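Local atomic coordinates of NDP-rhamnosyltransferase (PDB entry 3TSA), a protein that belongs to the GT-B fold glycosyltransferases, enzymes built from two Rossmann-like domains. Residues 2-14 and 113-127. Numbering follows the deposited sequence.
Sequences MRVLVVPLPYPTH and WRPSVLLVDVCALIG
R3 lies along the indole of W113 and ends on the backbone that follows it. Its CB sits 3.7 Å from W113 CH2, CG drifts across the same six-membered ring, and CD stands over the ring centre, 4.0 Å from the centroid, a CH-pi contact. A bend at chi3 (-57°) then swings the guanidinium off the indole, its plane almost perpendicular to the ring. There NE and NH1 grip R114 O side-on, each at 2.9 Å, NH1 in the carbonyl plane and NE from above it; NE also makes a weak bond to W113 O. An edge-to-face contact with F208 of the second subunit adds to the packing of W113.

Beyond this end, strands 3-7 and 117-121 run parallel. L5 N and V7 N bond to V117 O and L119 O, while L5 O and V7 O receive L119 N and D121 N. V4 CG2 meets V117 CG1 at 3.6 Å on the face turned to helix 19-27; L5 and V7 lie beside L118 and V120 on the other.

Where the strands end, D121 OD2 takes two bonds from opposite faces of its carboxylate plane: L9 N at 3.2 Å and, on the syn side, H14 ND1 at 2.7 Å. OD1 accepts from C123 N in an Asx turn, and these three donors together fix the carboxylate's rotation. Neighbouring parallel strands with helices 19-27 and 82-113 on their two faces are characteristic of the Rossmann-like N-terminal domain of a GT-B glycosyltransferase; D121 and H14 sit at the strands' C-terminal ends, where this fold usually places its binding residues.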
ATOM      1  N   MET A   2       6.596   9.829  14.192  1.00 22.35           N
ATOM      2  CA  MET A   2       5.299   9.568  14.805  1.00 20.79           C
ATOM      3  C   MET A   2       5.054   8.081  14.739  1.00 18.03           C
ATOM      4  O   MET A   2       5.473   7.374  13.812  1.00 20.01           O
ATOM      5  CB  MET A   2       4.183  10.278  14.039  1.00 18.48           C
ATOM      6  CG  MET A   2       4.341  11.845  14.059  1.00 20.60           C
ATOM      7  SD  MET A   2       2.959  12.501  13.242  1.00 23.31           S
ATOM      8  CE  MET A   2       3.492  12.193  11.540  1.00 21.58           C
ATOM      9  N   ARG A   3       4.327   7.619  15.725  1.00 17.70           N
ATOM     10  CA  ARG A   3       3.697   6.319  15.648  1.00 16.49           C
ATOM     11  C   ARG A   3       2.183   6.580  15.592  1.00 16.63           C
ATOM     12  O   ARG A   3       1.590   7.028  16.590  1.00 17.16           O
ATOM     13  CB  ARG A   3       4.070   5.463  16.843  1.00 19.73           C
ATOM     14  CG  ARG A   3       5.364   4.601  16.617  1.00 21.25           C
ATOM     15  CD  ARG A   3       5.533   3.386  17.659  1.00 23.29           C
ATOM     16  NE  ARG A   3       5.521   3.964  18.974  1.00 31.51           N
ATOM     17  CZ  ARG A   3       6.561   4.619  19.510  1.00 39.39           C
ATOM     18  NH1 ARG A   3       6.459   5.173  20.730  1.00 39.30           N
ATOM     19  NH2 ARG A   3       7.727   4.707  18.838  1.00 37.81           N
ATOM     20  N   VAL A   4       1.575   6.324  14.421  1.00 15.39           N
ATOM     21  CA  VAL A   4       0.167   6.634  14.227  1.00 13.65           C
ATOM     22  C   VAL A   4      -0.693   5.393  14.343  1.00 15.74           C
ATOM     23  O   VAL A   4      -0.610   4.535  13.451  1.00 16.95           O
ATOM     24  CB  VAL A   4      -0.060   7.326  12.840  1.00 12.20           C
ATOM     25  CG1 VAL A   4      -1.599   7.781  12.639  1.00 13.91           C
ATOM     26  CG2 VAL A   4       0.952   8.459  12.676  1.00 16.72           C
ATOM     27  N   LEU A   5      -1.606   5.378  15.337  1.00 13.75           N
ATOM     28  CA  LEU A   5      -2.600   4.272  15.446  1.00 14.98           C
ATOM     29  C   LEU A   5      -3.859   4.731  14.743  1.00 16.21           C
ATOM     30  O   LEU A   5      -4.404   5.805  15.155  1.00 14.56           O
ATOM     31  CB  LEU A   5      -2.922   3.930  16.915  1.00 17.15           C
ATOM     32  CG  LEU A   5      -3.859   2.739  17.192  1.00 17.87           C
ATOM     33  CD1 LEU A   5      -3.317   1.435  16.589  1.00 19.48           C
ATOM     34  CD2 LEU A   5      -4.048   2.541  18.722  1.00 18.04           C
ATOM     35  N   VAL A   6      -4.316   3.942  13.792  1.00 14.94           N
ATOM     36  CA  VAL A   6      -5.447   4.292  13.000  1.00 15.43           C
ATOM     37  C   VAL A   6      -6.654   3.502  13.520  1.00 15.74           C
ATOM     38  O   VAL A   6      -6.568   2.259  13.733  1.00 16.59           O
ATOM     39  CB  VAL A   6      -5.168   3.952  11.557  1.00 12.94           C
ATOM     40  CG1 VAL A   6      -6.400   4.270  10.656  1.00 15.37           C
ATOM     41  CG2 VAL A   6      -3.888   4.646  11.130  1.00 13.99           C
ATOM     42  N   VAL A   7      -7.744   4.219  13.793  1.00 15.57           N
ATOM     43  CA  VAL A   7      -8.907   3.634  14.438  1.00 16.71           C
ATOM     44  C   VAL A   7     -10.097   3.874  13.516  1.00 16.86           C
ATOM     45  O   VAL A   7     -10.709   4.940  13.561  1.00 15.96           O
ATOM     46  CB  VAL A   7      -9.156   4.332  15.759  1.00 16.37           C
ATOM     47  CG1 VAL A   7     -10.296   3.717  16.512  1.00 15.81           C
ATOM     48  CG2 VAL A   7      -7.865   4.305  16.609  1.00 18.13           C
ATOM     49  N   PRO A   8     -10.364   2.920  12.587  1.00 17.43           N
ATOM     50  CA  PRO A   8     -11.457   3.104  11.688  1.00 19.77           C
ATOM     51  C   PRO A   8     -12.699   2.409  12.215  1.00 20.40           C
ATOM     52  O   PRO A   8     -12.609   1.581  13.143  1.00 20.46           O
ATOM     53  CB  PRO A   8     -10.943   2.441  10.427  1.00 21.53           C
ATOM     54  CG  PRO A   8     -10.051   1.312  10.959  1.00 23.08           C
ATOM     55  CD  PRO A   8      -9.431   1.844  12.162  1.00 19.66           C
ATOM     56  N   LEU A   9     -13.856   2.762  11.656  1.00 23.16           N
ATOM     57  CA  LEU A   9     -15.055   1.965  11.843  1.00 25.86           C
ATOM     58  C   LEU A   9     -14.881   0.682  11.057  1.00 26.20           C
ATOM     59  O   LEU A   9     -14.138   0.672  10.056  1.00 25.04           O
ATOM     60  CB  LEU A   9     -16.242   2.667  11.208  1.00 27.10           C
ATOM     61  CG  LEU A   9     -17.212   3.544  11.978  1.00 31.47           C
ATOM     62  CD1 LEU A   9     -18.343   3.786  10.963  1.00 33.68           C
ATOM     63  CD2 LEU A   9     -17.645   2.947  13.274  1.00 29.76           C
ATOM     64  N   PRO A  10     -15.552  -0.412  11.482  1.00 27.70           N
ATOM     65  CA  PRO A  10     -15.323  -1.629  10.722  1.00 27.41           C
ATOM     66  C   PRO A  10     -16.052  -1.634   9.395  1.00 28.13           C
ATOM     67  O   PRO A  10     -16.746  -2.582   9.110  1.00 29.49           O
ATOM     68  CB  PRO A  10     -15.886  -2.729  11.614  1.00 29.60           C
ATOM     69  CG  PRO A  10     -16.924  -2.030  12.458  1.00 29.75           C
ATOM     70  CD  PRO A  10     -16.529  -0.594  12.575  1.00 26.61           C
ATOM     71  N   TYR A  11     -15.902  -0.597   8.579  1.00 26.83           N
ATOM     72  CA  TYR A  11     -16.371  -0.630   7.219  1.00 26.25           C
ATOM     73  C   TYR A  11     -15.220  -0.342   6.269  1.00 25.49           C
ATOM     74  O   TYR A  11     -14.561   0.736   6.376  1.00 23.76           O
ATOM     75  CB  TYR A  11     -17.470   0.381   6.979  1.00 28.03           C
ATOM     76  CG  TYR A  11     -18.608   0.187   7.931  1.00 32.48           C
ATOM     77  CD1 TYR A  11     -19.473  -0.894   7.820  1.00 40.52           C
ATOM     78  CD2 TYR A  11     -18.795   1.083   8.957  1.00 36.66           C
ATOM     79  CE1 TYR A  11     -20.547  -1.045   8.731  1.00 43.68           C
ATOM     80  CE2 TYR A  11     -19.816   0.953   9.845  1.00 40.58           C
ATOM     81  CZ  TYR A  11     -20.682  -0.093   9.743  1.00 41.44           C
ATOM     82  OH  TYR A  11     -21.663  -0.129  10.691  1.00 46.00           O
ATOM     83  N   PRO A  12     -15.014  -1.244   5.297  1.00 25.09           N
ATOM     84  CA  PRO A  12     -13.905  -1.084   4.357  1.00 22.06           C
ATOM     85  C   PRO A  12     -13.829   0.263   3.706  1.00 22.45           C
ATOM     86  O   PRO A  12     -12.692   0.772   3.604  1.00 18.89           O
ATOM     87  CB  PRO A  12     -14.173  -2.182   3.309  1.00 22.90           C
ATOM     88  CG  PRO A  12     -14.755  -3.264   4.121  1.00 26.43           C
ATOM     89  CD  PRO A  12     -15.793  -2.452   4.977  1.00 24.49           C
ATOM     90  N   THR A  13     -14.949   0.859   3.257  1.00 21.32           N
ATOM     91  CA  THR A  13     -14.850   2.172   2.573  1.00 20.66           C
ATOM     92  C   THR A  13     -14.248   3.280   3.459  1.00 18.91           C
ATOM     93  O   THR A  13     -13.589   4.169   2.949  1.00 18.86           O
ATOM     94  CB  THR A  13     -16.180   2.708   2.012  1.00 20.81           C
ATOM     95  OG1 THR A  13     -17.095   2.925   3.075  1.00 26.22           O
ATOM     96  CG2 THR A  13     -16.809   1.753   1.017  1.00 24.44           C
ATOM     97  N   HIS A  14     -14.506   3.224   4.748  1.00 18.18           N
ATOM     98  CA  HIS A  14     -13.983   4.265   5.663  1.00 16.10           C
ATOM     99  C   HIS A  14     -12.466   4.100   5.842  1.00 15.30           C
ATOM    100  O   HIS A  14     -11.779   5.114   6.048  1.00 16.60           O
ATOM    101  CB  HIS A  14     -14.614   4.159   7.015  1.00 18.31           C
ATOM    102  CG  HIS A  14     -16.081   4.502   7.011  1.00 19.04           C
ATOM    103  ND1 HIS A  14     -16.666   5.268   7.985  1.00 23.99           N
ATOM    104  CD2 HIS A  14     -17.089   4.108   6.178  1.00 24.70           C
ATOM    105  CE1 HIS A  14     -17.978   5.341   7.748  1.00 21.83           C
ATOM    106  NE2 HIS A  14     -18.253   4.652   6.658  1.00 24.19           N
ATOM    107  N   TRP A 113       1.927  -0.712  21.990  1.00 21.44           N
ATOM    108  CA  TRP A 113       2.533  -0.090  20.827  1.00 19.98           C
ATOM    109  C   TRP A 113       2.932   1.396  21.029  1.00 20.00           C
ATOM    110  O   TRP A 113       3.788   1.949  20.257  1.00 21.19           O
ATOM    111  CB  TRP A 113       1.579  -0.278  19.643  1.00 17.36           C
ATOM    112  CG  TRP A 113       2.236  -0.018  18.284  1.00 21.86           C
ATOM    113  CD1 TRP A 113       3.158  -0.816  17.637  1.00 20.75           C
ATOM    114  CD2 TRP A 113       1.980   1.086  17.401  1.00 17.96           C
ATOM    115  NE1 TRP A 113       3.495  -0.277  16.401  1.00 19.77           N
ATOM    116  CE2 TRP A 113       2.769   0.878  16.211  1.00 15.46           C
ATOM    117  CE3 TRP A 113       1.169   2.211  17.487  1.00 16.10           C
ATOM    118  CZ2 TRP A 113       2.787   1.782  15.147  1.00 17.85           C
ATOM    119  CZ3 TRP A 113       1.168   3.109  16.415  1.00 11.57           C
ATOM    120  CH2 TRP A 113       1.977   2.909  15.272  1.00 14.89           C
ATOM    121  N   ARG A 114       2.341   2.057  22.049  1.00 21.05           N
ATOM    122  CA  ARG A 114       2.679   3.465  22.383  1.00 20.70           C
ATOM    123  C   ARG A 114       2.583   4.437  21.199  1.00 20.14           C
ATOM    124  O   ARG A 114       3.579   5.062  20.785  1.00 21.75           O
ATOM    125  CB  ARG A 114       4.095   3.533  23.034  1.00 23.44           C
ATOM    126  CG  ARG A 114       4.213   2.735  24.360  1.00 30.17           C
ATOM    127  CD  ARG A 114       5.327   3.380  25.250  1.00 41.34           C
ATOM    128  NE  ARG A 114       5.419   2.795  26.597  1.00 48.91           N
ATOM    129  CZ  ARG A 114       4.457   2.836  27.524  1.00 51.08           C
ATOM    130  NH1 ARG A 114       3.299   3.452  27.287  1.00 51.73           N
ATOM    131  NH2 ARG A 114       4.655   2.245  28.698  1.00 50.03           N
ATOM    132  N   PRO A 115       1.396   4.608  20.651  1.00 19.16           N
ATOM    133  CA  PRO A 115       1.206   5.568  19.597  1.00 17.95           C
ATOM    134  C   PRO A 115       1.414   6.995  20.071  1.00 18.63           C
ATOM    135  O   PRO A 115       1.228   7.326  21.297  1.00 20.64           O
ATOM    136  CB  PRO A 115      -0.269   5.317  19.186  1.00 18.46           C
ATOM    137  CG  PRO A 115      -0.901   4.911  20.440  1.00 17.68           C
ATOM    138  CD  PRO A 115       0.133   3.904  20.959  1.00 17.92           C
ATOM    139  N   SER A 116       1.824   7.859  19.162  1.00 19.28           N
ATOM    140  CA  SER A 116       1.842   9.258  19.524  1.00 19.22           C
ATOM    141  C   SER A 116       0.660  10.060  19.051  1.00 18.97           C
ATOM    142  O   SER A 116       0.463  11.184  19.504  1.00 19.22           O
ATOM    143  CB  SER A 116       3.136   9.942  19.109  1.00 20.91           C
ATOM    144  OG  SER A 116       3.338   9.817  17.746  1.00 20.35           O
ATOM    145  N   VAL A 117      -0.165   9.503  18.172  1.00 17.22           N
ATOM    146  CA  VAL A 117      -1.260  10.292  17.678  1.00 16.00           C
ATOM    147  C   VAL A 117      -2.248   9.204  17.181  1.00 14.65           C
ATOM    148  O   VAL A 117      -1.806   8.072  16.780  1.00 14.44           O
ATOM    149  CB  VAL A 117      -0.802  11.229  16.528  1.00 15.53           C
ATOM    150  CG1 VAL A 117      -0.209  10.459  15.407  1.00 20.78           C
ATOM    151  CG2 VAL A 117      -1.965  12.134  16.029  1.00 19.27           C
ATOM    152  N   LEU A 118      -3.525   9.515  17.340  1.00 12.37           N
ATOM    153  CA  LEU A 118      -4.608   8.621  16.902  1.00 13.25           C
ATOM    154  C   LEU A 118      -5.268   9.264  15.681  1.00 14.39           C
ATOM    155  O   LEU A 118      -5.700  10.413  15.746  1.00 15.62           O
ATOM    156  CB  LEU A 118      -5.619   8.405  18.014  1.00 14.32           C
ATOM    157  CG  LEU A 118      -5.075   7.982  19.370  1.00 14.70           C
ATOM    158  CD1 LEU A 118      -6.366   7.855  20.334  1.00 16.96           C
ATOM    159  CD2 LEU A 118      -4.269   6.661  19.244  1.00 17.13           C
ATOM    160  N   LEU A 119      -5.370   8.512  14.575  1.00 14.06           N
ATOM    161  CA  LEU A 119      -6.080   8.973  13.393  1.00 12.14           C
ATOM    162  C   LEU A 119      -7.374   8.164  13.389  1.00 12.55           C
ATOM    163  O   LEU A 119      -7.359   6.938  13.240  1.00 14.89           O
ATOM    164  CB  LEU A 119      -5.236   8.636  12.170  1.00 10.55           C
ATOM    165  CG  LEU A 119      -5.910   9.028  10.857  1.00 13.02           C
ATOM    166  CD1 LEU A 119      -6.204  10.525  10.776  1.00 15.04           C
ATOM    167  CD2 LEU A 119      -5.029   8.622   9.702  1.00 14.23           C
ATOM    168  N   VAL A 120      -8.494   8.846  13.580  1.00 14.28           N
ATOM    169  CA  VAL A 120      -9.711   8.180  13.994  1.00 13.60           C
ATOM    170  C   VAL A 120     -10.804   8.506  13.028  1.00 12.58           C
ATOM    171  O   VAL A 120     -11.026   9.698  12.742  1.00 14.99           O
ATOM    172  CB  VAL A 120     -10.061   8.712  15.407  1.00 13.40           C
ATOM    173  CG1 VAL A 120     -11.406   8.133  15.898  1.00 14.29           C
ATOM    174  CG2 VAL A 120      -8.900   8.295  16.402  1.00 13.92           C
ATOM    175  N   ASP A 121     -11.513   7.485  12.497  1.00 13.61           N
ATOM    176  CA  ASP A 121     -12.714   7.766  11.706  1.00 15.61           C
ATOM    177  C   ASP A 121     -13.720   8.613  12.519  1.00 16.65           C
ATOM    178  O   ASP A 121     -13.923   8.358  13.700  1.00 15.26           O
ATOM    179  CB  ASP A 121     -13.276   6.388  11.344  1.00 16.70           C
ATOM    180  CG  ASP A 121     -14.660   6.389  10.658  1.00 23.05           C
ATOM    181  OD1 ASP A 121     -15.516   7.279  10.735  1.00 22.63           O
ATOM    182  OD2 ASP A 121     -14.941   5.303  10.080  1.00 34.90           O
ATOM    183  N   VAL A 122     -14.366   9.607  11.878  1.00 15.65           N
ATOM    184  CA  VAL A 122     -15.323  10.477  12.605  1.00 18.02           C
ATOM    185  C   VAL A 122     -16.337   9.721  13.388  1.00 16.90           C
ATOM    186  O   VAL A 122     -16.685  10.156  14.500  1.00 17.31           O
ATOM    187  CB  VAL A 122     -16.060  11.480  11.659  1.00 19.07           C
ATOM    188  CG1 VAL A 122     -17.271  11.981  12.320  1.00 20.84           C
ATOM    189  CG2 VAL A 122     -15.143  12.684  11.468  1.00 22.48           C
ATOM    190  N   CYS A 123     -16.823   8.596  12.865  1.00 15.60           N
ATOM    191  CA  CYS A 123     -17.784   7.775  13.620  1.00 17.23           C
ATOM    192  C   CYS A 123     -17.192   6.743  14.588  1.00 15.91           C
ATOM    193  O   CYS A 123     -17.942   6.174  15.395  1.00 15.89           O
ATOM    194  CB  CYS A 123     -18.611   7.004  12.668  1.00 16.25           C
ATOM    195  SG  CYS A 123     -19.742   8.110  11.715  1.00 23.80           S
ATOM    196  N   ALA A 124     -15.866   6.539  14.575  1.00 15.09           N
ATOM    197  CA  ALA A 124     -15.300   5.529  15.459  1.00 14.37           C
ATOM    198  C   ALA A 124     -15.069   6.129  16.846  1.00 14.39           C
ATOM    199  O   ALA A 124     -13.960   6.532  17.210  1.00 16.55           O
ATOM    200  CB  ALA A 124     -14.014   4.949  14.848  1.00 14.50           C
ATOM    201  N   LEU A 125     -16.163   6.236  17.624  1.00 15.16           N
ATOM    202  CA  LEU A 125     -16.125   6.866  18.901  1.00 15.92           C
ATOM    203  C   LEU A 125     -15.115   6.296  19.855  1.00 15.54           C
ATOM    204  O   LEU A 125     -14.615   7.054  20.673  1.00 16.58           O
ATOM    205  CB  LEU A 125     -17.517   6.837  19.557  1.00 15.08           C
ATOM    206  CG  LEU A 125     -18.631   7.511  18.728  1.00 17.06           C
ATOM    207  CD1 LEU A 125     -19.993   7.243  19.399  1.00 15.38           C
ATOM    208  CD2 LEU A 125     -18.254   8.962  18.651  1.00 18.60           C
ATOM    209  N   ILE A 126     -14.822   4.997  19.764  1.00 15.90           N
ATOM    210  CA  ILE A 126     -13.736   4.444  20.594  1.00 19.05           C
ATOM    211  C   ILE A 126     -12.447   5.256  20.497  1.00 17.36           C
ATOM    212  O   ILE A 126     -11.738   5.441  21.506  1.00 17.51           O
ATOM    213  CB  ILE A 126     -13.462   2.969  20.243  1.00 19.42           C
ATOM    214  CG1 ILE A 126     -12.286   2.415  21.106  1.00 23.02           C
ATOM    215  CG2 ILE A 126     -13.066   2.821  18.787  1.00 20.65           C
ATOM    216  CD1 ILE A 126     -12.527   2.467  22.575  1.00 22.03           C
ATOM    217  N   GLY A 127     -12.061   5.703  19.284  1.00 18.20           N
ATOM    218  CA  GLY A 127     -10.822   6.490  19.199  1.00 17.77           C
ATOM    219  C   GLY A 127     -10.786   7.789  20.001  1.00 17.23           C
ATOM    220  O   GLY A 127      -9.770   8.201  20.560  1.00 18.45           O
TER